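Local atomic coordinates of putative sarcosine dimethylglycine methyltransferase (Galdieria sulphuraria, PDB entry 2O57), a protein that is probably an S-adenosylmethionine-dependent methyltransferase acting on sarcosine or dimethylglycine. Residues Asp33-Phe37 with His38-Gly42; Lys119-Glu122 with Glu123-Gln127; Lys166-Val169 with Phe170-Ala174. One frame throughout, in Å; residues are numbered along the deposited sequence.

Overall arrangement
From the N terminus, the chain first reaches contact 1, in the last turns of helix 27-40 and the two glycines that follow it. Contact 2 lies on helix 115-128, between strands 107-112 and 134-138, and contact 3 on helix 166-176, between strands 151-157 and 181-190. Each joins successive turns of a single helix, so none closes a long loop; they follow in series without nesting or crossing. Contacts 1 and 2 nevertheless meet in space: Phe37 packs against Arg120 and Tyr124, tying helix 27-40 to helix 115-128. Contact 3 stands apart, its nearest atoms about 17 Å from those of contact 2.

Contact 1: Asp33-Phe37 with His38-Gly42; sequences DRFYF and HVWGG
Trp40 folds back over the preceding turn of the helix, against Tyr36 and Phe35, and shows how a large aromatic can pack along the last turn of a helix. Its CB starts 3.6 Å from Tyr36 O, the oxygen that also accepts the Trp40 backbone N-H at 2.9 Å. With CG placed beside the backbone N and opposite the carbonyl carbon (chi1 -63°), the indole is carried back toward the earlier turn. CE3 passes close to both Tyr36 O and Tyr36 CD1. One atom farther out, CZ3 makes the nearest side-chain approach, 3.5 Å to Tyr36 CD1; those two rings meet rim to rim, with neither over the other. The same CZ3 lies 4.0 Å from Phe35 CE2, in an offset edge-to-face pair in which the edge of the indole is directed toward the Phe35 face and the planes stand at 90°. Val39 CG1 covers one indole face, 3.4 Å above the plane.

This aromatic cluster belongs to helix 27-40, near the N terminus of the modelled chain. Phe35, Tyr36 and Val39 also rest on helix 235-251, while Phe37 faces helix 115-128, where it makes a cation-pi contact with Arg120.

The helix stops just after Trp40. Gly41 adopts positive phi, and its N-H still reaches Phe37 O at 2.8 Å. Gly41 CA then lies over the Phe37 face, 4.2 Å from the ring centroid, as a CH-pi contact. A water donates to Gly41 O and, weakly, to Tyr36 O, linking the departing chain to the last turn. On another side of the helix, His38 gives its backbone N-H to Arg34 O, and its ring NE2 is hydrogen-bonded to Glu255 OE2.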
# COMPACT_ATOMS: atom_id res chain seq x y z
N ASP A 33 -14.76 6.13 -22.61
CA ASP A 33 -15.91 5.77 -21.78
C ASP A 33 -16.94 4.85 -22.47
O ASP A 33 -17.47 3.94 -21.83
CB ASP A 33 -16.61 6.98 -21.16
CG ASP A 33 -17.53 6.57 -20.02
OD1 ASP A 33 -17.04 5.93 -19.02
OD2 ASP A 33 -18.73 6.88 -20.09
N ARG A 34 -17.20 5.06 -23.77
CA ARG A 34 -18.06 4.15 -24.53
C ARG A 34 -17.52 2.70 -24.49
O ARG A 34 -18.32 1.74 -24.38
CB ARG A 34 -18.18 4.59 -25.99
CG ARG A 34 -18.98 5.90 -26.20
CD ARG A 34 -19.09 6.20 -27.69
NE ARG A 34 -19.92 7.37 -27.98
CZ ARG A 34 -20.15 7.81 -29.22
NH1 ARG A 34 -19.59 7.21 -30.28
NH2 ARG A 34 -20.92 8.85 -29.39
N PHE A 35 -16.20 2.57 -24.62
CA PHE A 35 -15.54 1.27 -24.52
C PHE A 35 -15.72 0.66 -23.14
O PHE A 35 -16.17 -0.45 -23.03
CB PHE A 35 -14.05 1.31 -24.90
CG PHE A 35 -13.30 0.04 -24.50
CD1 PHE A 35 -13.47 -1.16 -25.21
CD2 PHE A 35 -12.42 0.06 -23.42
CE1 PHE A 35 -12.79 -2.33 -24.83
CE2 PHE A 35 -11.73 -1.09 -23.02
CZ PHE A 35 -11.92 -2.30 -23.72
N TYR A 36 -15.38 1.39 -22.08
CA TYR A 36 -15.52 0.83 -20.73
C TYR A 36 -16.98 0.54 -20.38
O TYR A 36 -17.33 -0.51 -19.80
CB TYR A 36 -14.97 1.81 -19.72
CG TYR A 36 -13.47 1.77 -19.56
CD1 TYR A 36 -12.86 0.76 -18.80
CD2 TYR A 36 -12.67 2.72 -20.19
CE1 TYR A 36 -11.47 0.74 -18.62
CE2 TYR A 36 -11.27 2.70 -20.04
CZ TYR A 36 -10.69 1.71 -19.24
OH TYR A 36 -9.33 1.70 -19.07
N PHE A 37 -17.86 1.47 -20.71
CA PHE A 37 -19.27 1.22 -20.50
C PHE A 37 -19.76 -0.00 -21.28
O PHE A 37 -20.57 -0.76 -20.79
CB PHE A 37 -20.11 2.49 -20.82
CG PHE A 37 -21.56 2.36 -20.48
CD1 PHE A 37 -21.99 2.51 -19.16
CD2 PHE A 37 -22.49 2.05 -21.47
CE1 PHE A 37 -23.37 2.39 -18.84
CE2 PHE A 37 -23.84 1.92 -21.16
CZ PHE A 37 -24.29 2.08 -19.84
N HIS A 38 -19.28 -0.20 -22.49
CA HIS A 38 -19.77 -1.32 -23.33
C HIS A 38 -19.49 -2.65 -22.63
O HIS A 38 -20.30 -3.54 -22.66
CB HIS A 38 -19.09 -1.31 -24.69
CG HIS A 38 -19.39 -2.51 -25.55
ND1 HIS A 38 -20.61 -2.70 -26.17
CD2 HIS A 38 -18.63 -3.59 -25.88
CE1 HIS A 38 -20.59 -3.83 -26.86
NE2 HIS A 38 -19.40 -4.39 -26.69
N VAL A 39 -18.32 -2.75 -22.00
CA VAL A 39 -17.92 -4.04 -21.42
C VAL A 39 -18.42 -4.19 -19.99
O VAL A 39 -18.94 -5.23 -19.61
CB VAL A 39 -16.37 -4.28 -21.55
CG1 VAL A 39 -15.95 -5.65 -20.96
CG2 VAL A 39 -15.89 -4.13 -23.04
N TRP A 40 -18.28 -3.13 -19.20
CA TRP A 40 -18.51 -3.20 -17.75
C TRP A 40 -19.70 -2.35 -17.25
O TRP A 40 -19.96 -2.28 -16.03
CB TRP A 40 -17.22 -2.81 -17.01
CG TRP A 40 -16.09 -3.80 -17.30
CD1 TRP A 40 -15.97 -5.06 -16.82
CD2 TRP A 40 -14.96 -3.58 -18.15
NE1 TRP A 40 -14.83 -5.66 -17.33
CE2 TRP A 40 -14.19 -4.76 -18.14
CE3 TRP A 40 -14.51 -2.48 -18.92
CZ2 TRP A 40 -13.00 -4.88 -18.86
CZ3 TRP A 40 -13.32 -2.61 -19.66
CH2 TRP A 40 -12.57 -3.79 -19.61
N GLY A 41 -20.43 -1.71 -18.19
CA GLY A 41 -21.67 -1.01 -17.82
C GLY A 41 -21.46 0.06 -16.75
O GLY A 41 -20.43 0.77 -16.72
N GLY A 42 -22.43 0.19 -15.88
CA GLY A 42 -22.41 1.28 -14.92
C GLY A 42 -21.70 0.95 -13.64
O GLY A 42 -21.77 1.72 -12.68
O HOH W 1 -17.80 0.68 -16.65

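Contact 2: Lys119-Glu122 with Glu123-Gln127; sequences KRNE and EYNNQ
Arg120 and Glu123 illustrate how opposite charges three residues apart on a helix can be joined by water instead of meeting directly. Glu123 runs back along the helix surface: its CG stands opposite its own carbonyl carbon (chi1 -73°) and the chain beyond is extended. CG consequently passes 3.4 Å from Lys119 O, and OE1 arrives beside the aliphatic start of Arg120, 4.1 Å from its CG. The charged ends themselves remain apart, Arg120 NE and Glu123 OE1 being 5.5 Å from each other. A water at the guanidinium edge, in its plane, accepts from Arg120 NE at 3.0 Å and donates a weak bond to Glu123 OE1. The Arg120 side chain also touches Tyr93.

The helix concerned, 115-128, is the crossover of a beta-alpha-beta unit between strands 107-112 and 134-138, in the Rossmann-like part of the protein. Glu122 touches Val136 of the second strand. Glu122 O takes two donors, Asn126 N at 2.9 Å and a water at 3.1 Å, and that water also donates weakly to Asn126 OD1. On the buried flank, Asn125 ND2 gives a weak bond to Asn121 OD1 at 3.0 Å, their amide planes 70° apart, while Arg98 binds Asn125 OD1 and, more weakly, Asn121 OD1.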
# COMPACT_ATOMS: atom_id res chain seq x y z
N LYS A 119 -26.41 11.59 -15.11
CA LYS A 119 -27.80 11.18 -15.32
C LYS A 119 -27.97 9.67 -15.18
O LYS A 119 -28.92 9.20 -14.52
CB LYS A 119 -28.33 11.69 -16.66
CG LYS A 119 -28.42 13.22 -16.74
CD LYS A 119 -29.43 13.82 -15.70
CE LYS A 119 -30.06 15.13 -16.17
NZ LYS A 119 -29.17 16.37 -16.17
N ARG A 120 -27.03 8.89 -15.75
CA ARG A 120 -27.08 7.41 -15.61
C ARG A 120 -26.93 6.97 -14.18
O ARG A 120 -27.60 6.04 -13.76
CB ARG A 120 -26.03 6.70 -16.47
CG ARG A 120 -26.37 6.74 -17.89
CD ARG A 120 -25.57 5.78 -18.70
NE ARG A 120 -25.65 6.26 -20.06
CZ ARG A 120 -24.69 6.16 -20.97
NH1 ARG A 120 -23.53 5.59 -20.67
NH2 ARG A 120 -24.89 6.67 -22.18
N ASN A 121 -25.96 7.59 -13.47
CA ASN A 121 -25.76 7.40 -12.03
C ASN A 121 -27.09 7.54 -11.23
O ASN A 121 -27.50 6.61 -10.52
CB ASN A 121 -24.69 8.41 -11.53
CG ASN A 121 -24.19 8.09 -10.13
OD1 ASN A 121 -24.73 7.20 -9.44
ND2 ASN A 121 -23.18 8.86 -9.65
N GLU A 122 -27.79 8.66 -11.39
CA GLU A 122 -29.09 8.87 -10.73
C GLU A 122 -30.07 7.73 -11.10
O GLU A 122 -30.78 7.25 -10.24
CB GLU A 122 -29.70 10.23 -11.09
CG GLU A 122 -28.91 11.43 -10.59
CD GLU A 122 -29.52 12.78 -10.99
OE1 GLU A 122 -29.78 13.02 -12.18
OE2 GLU A 122 -29.72 13.61 -10.09
N GLU A 123 -30.09 7.34 -12.37
CA GLU A 123 -31.01 6.29 -12.86
C GLU A 123 -30.72 4.98 -12.12
O GLU A 123 -31.65 4.34 -11.59
CB GLU A 123 -30.91 6.09 -14.38
CG GLU A 123 -31.55 7.22 -15.21
CD GLU A 123 -31.20 7.24 -16.74
OE1 GLU A 123 -30.37 6.41 -17.21
OE2 GLU A 123 -31.76 8.11 -17.47
N TYR A 124 -29.44 4.60 -12.08
CA TYR A 124 -28.99 3.40 -11.33
C TYR A 124 -29.36 3.45 -9.86
O TYR A 124 -29.79 2.45 -9.31
CB TYR A 124 -27.48 3.15 -11.44
CG TYR A 124 -26.99 2.83 -12.82
CD1 TYR A 124 -27.63 1.88 -13.61
CD2 TYR A 124 -25.90 3.52 -13.36
CE1 TYR A 124 -27.18 1.60 -14.90
CE2 TYR A 124 -25.44 3.25 -14.62
CZ TYR A 124 -26.08 2.31 -15.40
OH TYR A 124 -25.64 2.07 -16.67
N ASN A 125 -29.17 4.61 -9.23
CA ASN A 125 -29.52 4.75 -7.82
C ASN A 125 -31.01 4.62 -7.57
O ASN A 125 -31.43 4.04 -6.57
CB ASN A 125 -29.00 6.07 -7.26
CG ASN A 125 -27.46 6.21 -7.40
OD1 ASN A 125 -26.74 5.21 -7.43
ND2 ASN A 125 -26.97 7.44 -7.51
N ASN A 126 -31.80 5.20 -8.47
CA ASN A 126 -33.25 5.06 -8.42
C ASN A 126 -33.67 3.58 -8.57
O ASN A 126 -34.43 3.10 -7.75
CB ASN A 126 -33.91 5.94 -9.48
CG ASN A 126 -33.93 7.42 -9.09
OD1 ASN A 126 -33.98 7.77 -7.90
ND2 ASN A 126 -33.92 8.29 -10.10
N GLN A 127 -33.14 2.88 -9.57
CA GLN A 127 -33.45 1.43 -9.76
C GLN A 127 -32.99 0.60 -8.54
O GLN A 127 -33.65 -0.37 -8.14
CB GLN A 127 -32.75 0.87 -11.00
CG GLN A 127 -33.37 1.21 -12.35
CD GLN A 127 -32.63 0.54 -13.53
OE1 GLN A 127 -32.04 -0.55 -13.37
NE2 GLN A 127 -32.66 1.19 -14.71
O HOH W 2 -28.65 6.74 -20.13
O HOH W 3 -31.38 9.08 -7.84

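Contact 3: Lys166-Val169 with Phe170-Ala174; sequences KLKV and FQECA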
# COMPACT_ATOMS: atom_id res chain seq x y z
N LYS A 166 -3.58 21.08 -9.10
CA LYS A 166 -3.57 20.12 -7.98
C LYS A 166 -3.60 20.80 -6.62
O LYS A 166 -4.22 20.27 -5.71
CB LYS A 166 -2.37 19.16 -8.08
CG LYS A 166 -2.24 18.35 -9.39
CD LYS A 166 -3.07 17.08 -9.40
CE LYS A 166 -2.62 16.13 -10.54
NZ LYS A 166 -2.91 16.70 -11.88
N LEU A 167 -2.94 21.95 -6.47
CA LEU A 167 -3.00 22.68 -5.20
C LEU A 167 -4.46 23.05 -4.88
O LEU A 167 -4.93 22.86 -3.78
CB LEU A 167 -2.11 23.93 -5.15
CG LEU A 167 -2.17 24.76 -3.84
CD1 LEU A 167 -1.86 23.91 -2.57
CD2 LEU A 167 -1.36 26.10 -3.86
N LYS A 168 -5.17 23.64 -5.84
CA LYS A 168 -6.57 23.99 -5.61
C LYS A 168 -7.47 22.78 -5.26
O LYS A 168 -8.31 22.89 -4.37
CB LYS A 168 -7.12 24.78 -6.81
CG LYS A 168 -8.53 25.33 -6.62
CD LYS A 168 -8.65 26.22 -5.37
CE LYS A 168 -10.05 26.85 -5.35
NZ LYS A 168 -10.26 27.61 -4.11
N VAL A 169 -7.24 21.63 -5.92
CA VAL A 169 -7.90 20.34 -5.59
C VAL A 169 -7.72 20.02 -4.11
O VAL A 169 -8.68 19.82 -3.38
CB VAL A 169 -7.35 19.17 -6.45
CG1 VAL A 169 -8.02 17.83 -6.06
CG2 VAL A 169 -7.56 19.46 -7.94
N PHE A 170 -6.48 20.00 -3.66
CA PHE A 170 -6.21 19.69 -2.26
C PHE A 170 -6.76 20.76 -1.30
O PHE A 170 -7.21 20.43 -0.23
CB PHE A 170 -4.71 19.40 -2.03
CG PHE A 170 -4.31 18.00 -2.40
CD1 PHE A 170 -4.53 16.92 -1.50
CD2 PHE A 170 -3.70 17.75 -3.62
CE1 PHE A 170 -4.19 15.61 -1.87
CE2 PHE A 170 -3.31 16.46 -3.98
CZ PHE A 170 -3.56 15.37 -3.11
N GLN A 171 -6.77 22.04 -1.71
CA GLN A 171 -7.35 23.10 -0.87
C GLN A 171 -8.87 22.85 -0.67
O GLN A 171 -9.41 23.06 0.42
CB GLN A 171 -7.10 24.49 -1.47
CG GLN A 171 -5.66 24.99 -1.29
CD GLN A 171 -5.38 26.26 -2.03
OE1 GLN A 171 -6.00 26.55 -3.04
NE2 GLN A 171 -4.43 27.04 -1.52
N GLU A 172 -9.55 22.51 -1.76
CA GLU A 172 -10.99 22.21 -1.72
C GLU A 172 -11.26 20.96 -0.90
O GLU A 172 -12.22 20.94 -0.13
CB GLU A 172 -11.58 22.06 -3.13
CG GLU A 172 -11.77 23.40 -3.87
CD GLU A 172 -12.81 24.23 -3.16
OE1 GLU A 172 -14.01 23.99 -3.38
OE2 GLU A 172 -12.43 25.10 -2.36
N CYS A 173 -10.44 19.92 -1.07
CA CYS A 173 -10.60 18.70 -0.27
C CYS A 173 -10.53 19.02 1.23
O CYS A 173 -11.40 18.58 2.01
CB CYS A 173 -9.59 17.61 -0.65
SG CYS A 173 -9.91 16.86 -2.30
N ALA A 174 -9.50 19.78 1.63
CA ALA A 174 -9.35 20.13 3.02
C ALA A 174 -10.50 21.00 3.52
O ALA A 174 -11.03 20.75 4.60
CB ALA A 174 -7.98 20.76 3.30
O HOH W 4 -10.49 26.36 -1.45
O HOH W 5 -8.07 27.79 -2.66
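Glu172 and Lys168 are joined first through the backbone, where Glu172 N donates to Lys168 O at 2.9 Å. Three more bonds of the same helical kind surround it: Phe170 to Lys166, Gln171 to Leu167, and Cys173 to Val169.

The side chains of the first pair add a looser link. Lys168 NZ and Glu172 OE2 form a long salt bridge of 3.8 Å, and a water bridges the gap, accepting from NZ at 2.9 Å and donating to OE2. Both chains bend at chi2 (Lys168 56°, Glu172 -66°), which brings their ends together across one turn. The carboxylate has stronger partners elsewhere, since OE1 forms a salt bridge with Arg175 and also takes the backbone N-H of Ile144.

Farther out, Lys168 crosses Gln171 at about a right angle, with Lys168 CD 3.5 Å from Gln171 OE1. The amide nitrogen of Gln171 lies against Leu167, NE2 being 4.0 Å from its CG. Toward the sheet lies Phe170, whose CD2 comes 3.3 Å from Lys166 O, with that oxygen at the ring edge. The ring makes edge-to-face contacts with Tyr217 and Phe160, and both Phe170 and Cys173 touch Met183 of strand 181-190. Helix 166-176 thus packs on the sheet as the crossover between parallel strands 151-157 and 181-190, in the 3-2-1-4-5-7-6 strand order characteristic of class I methyltransferases.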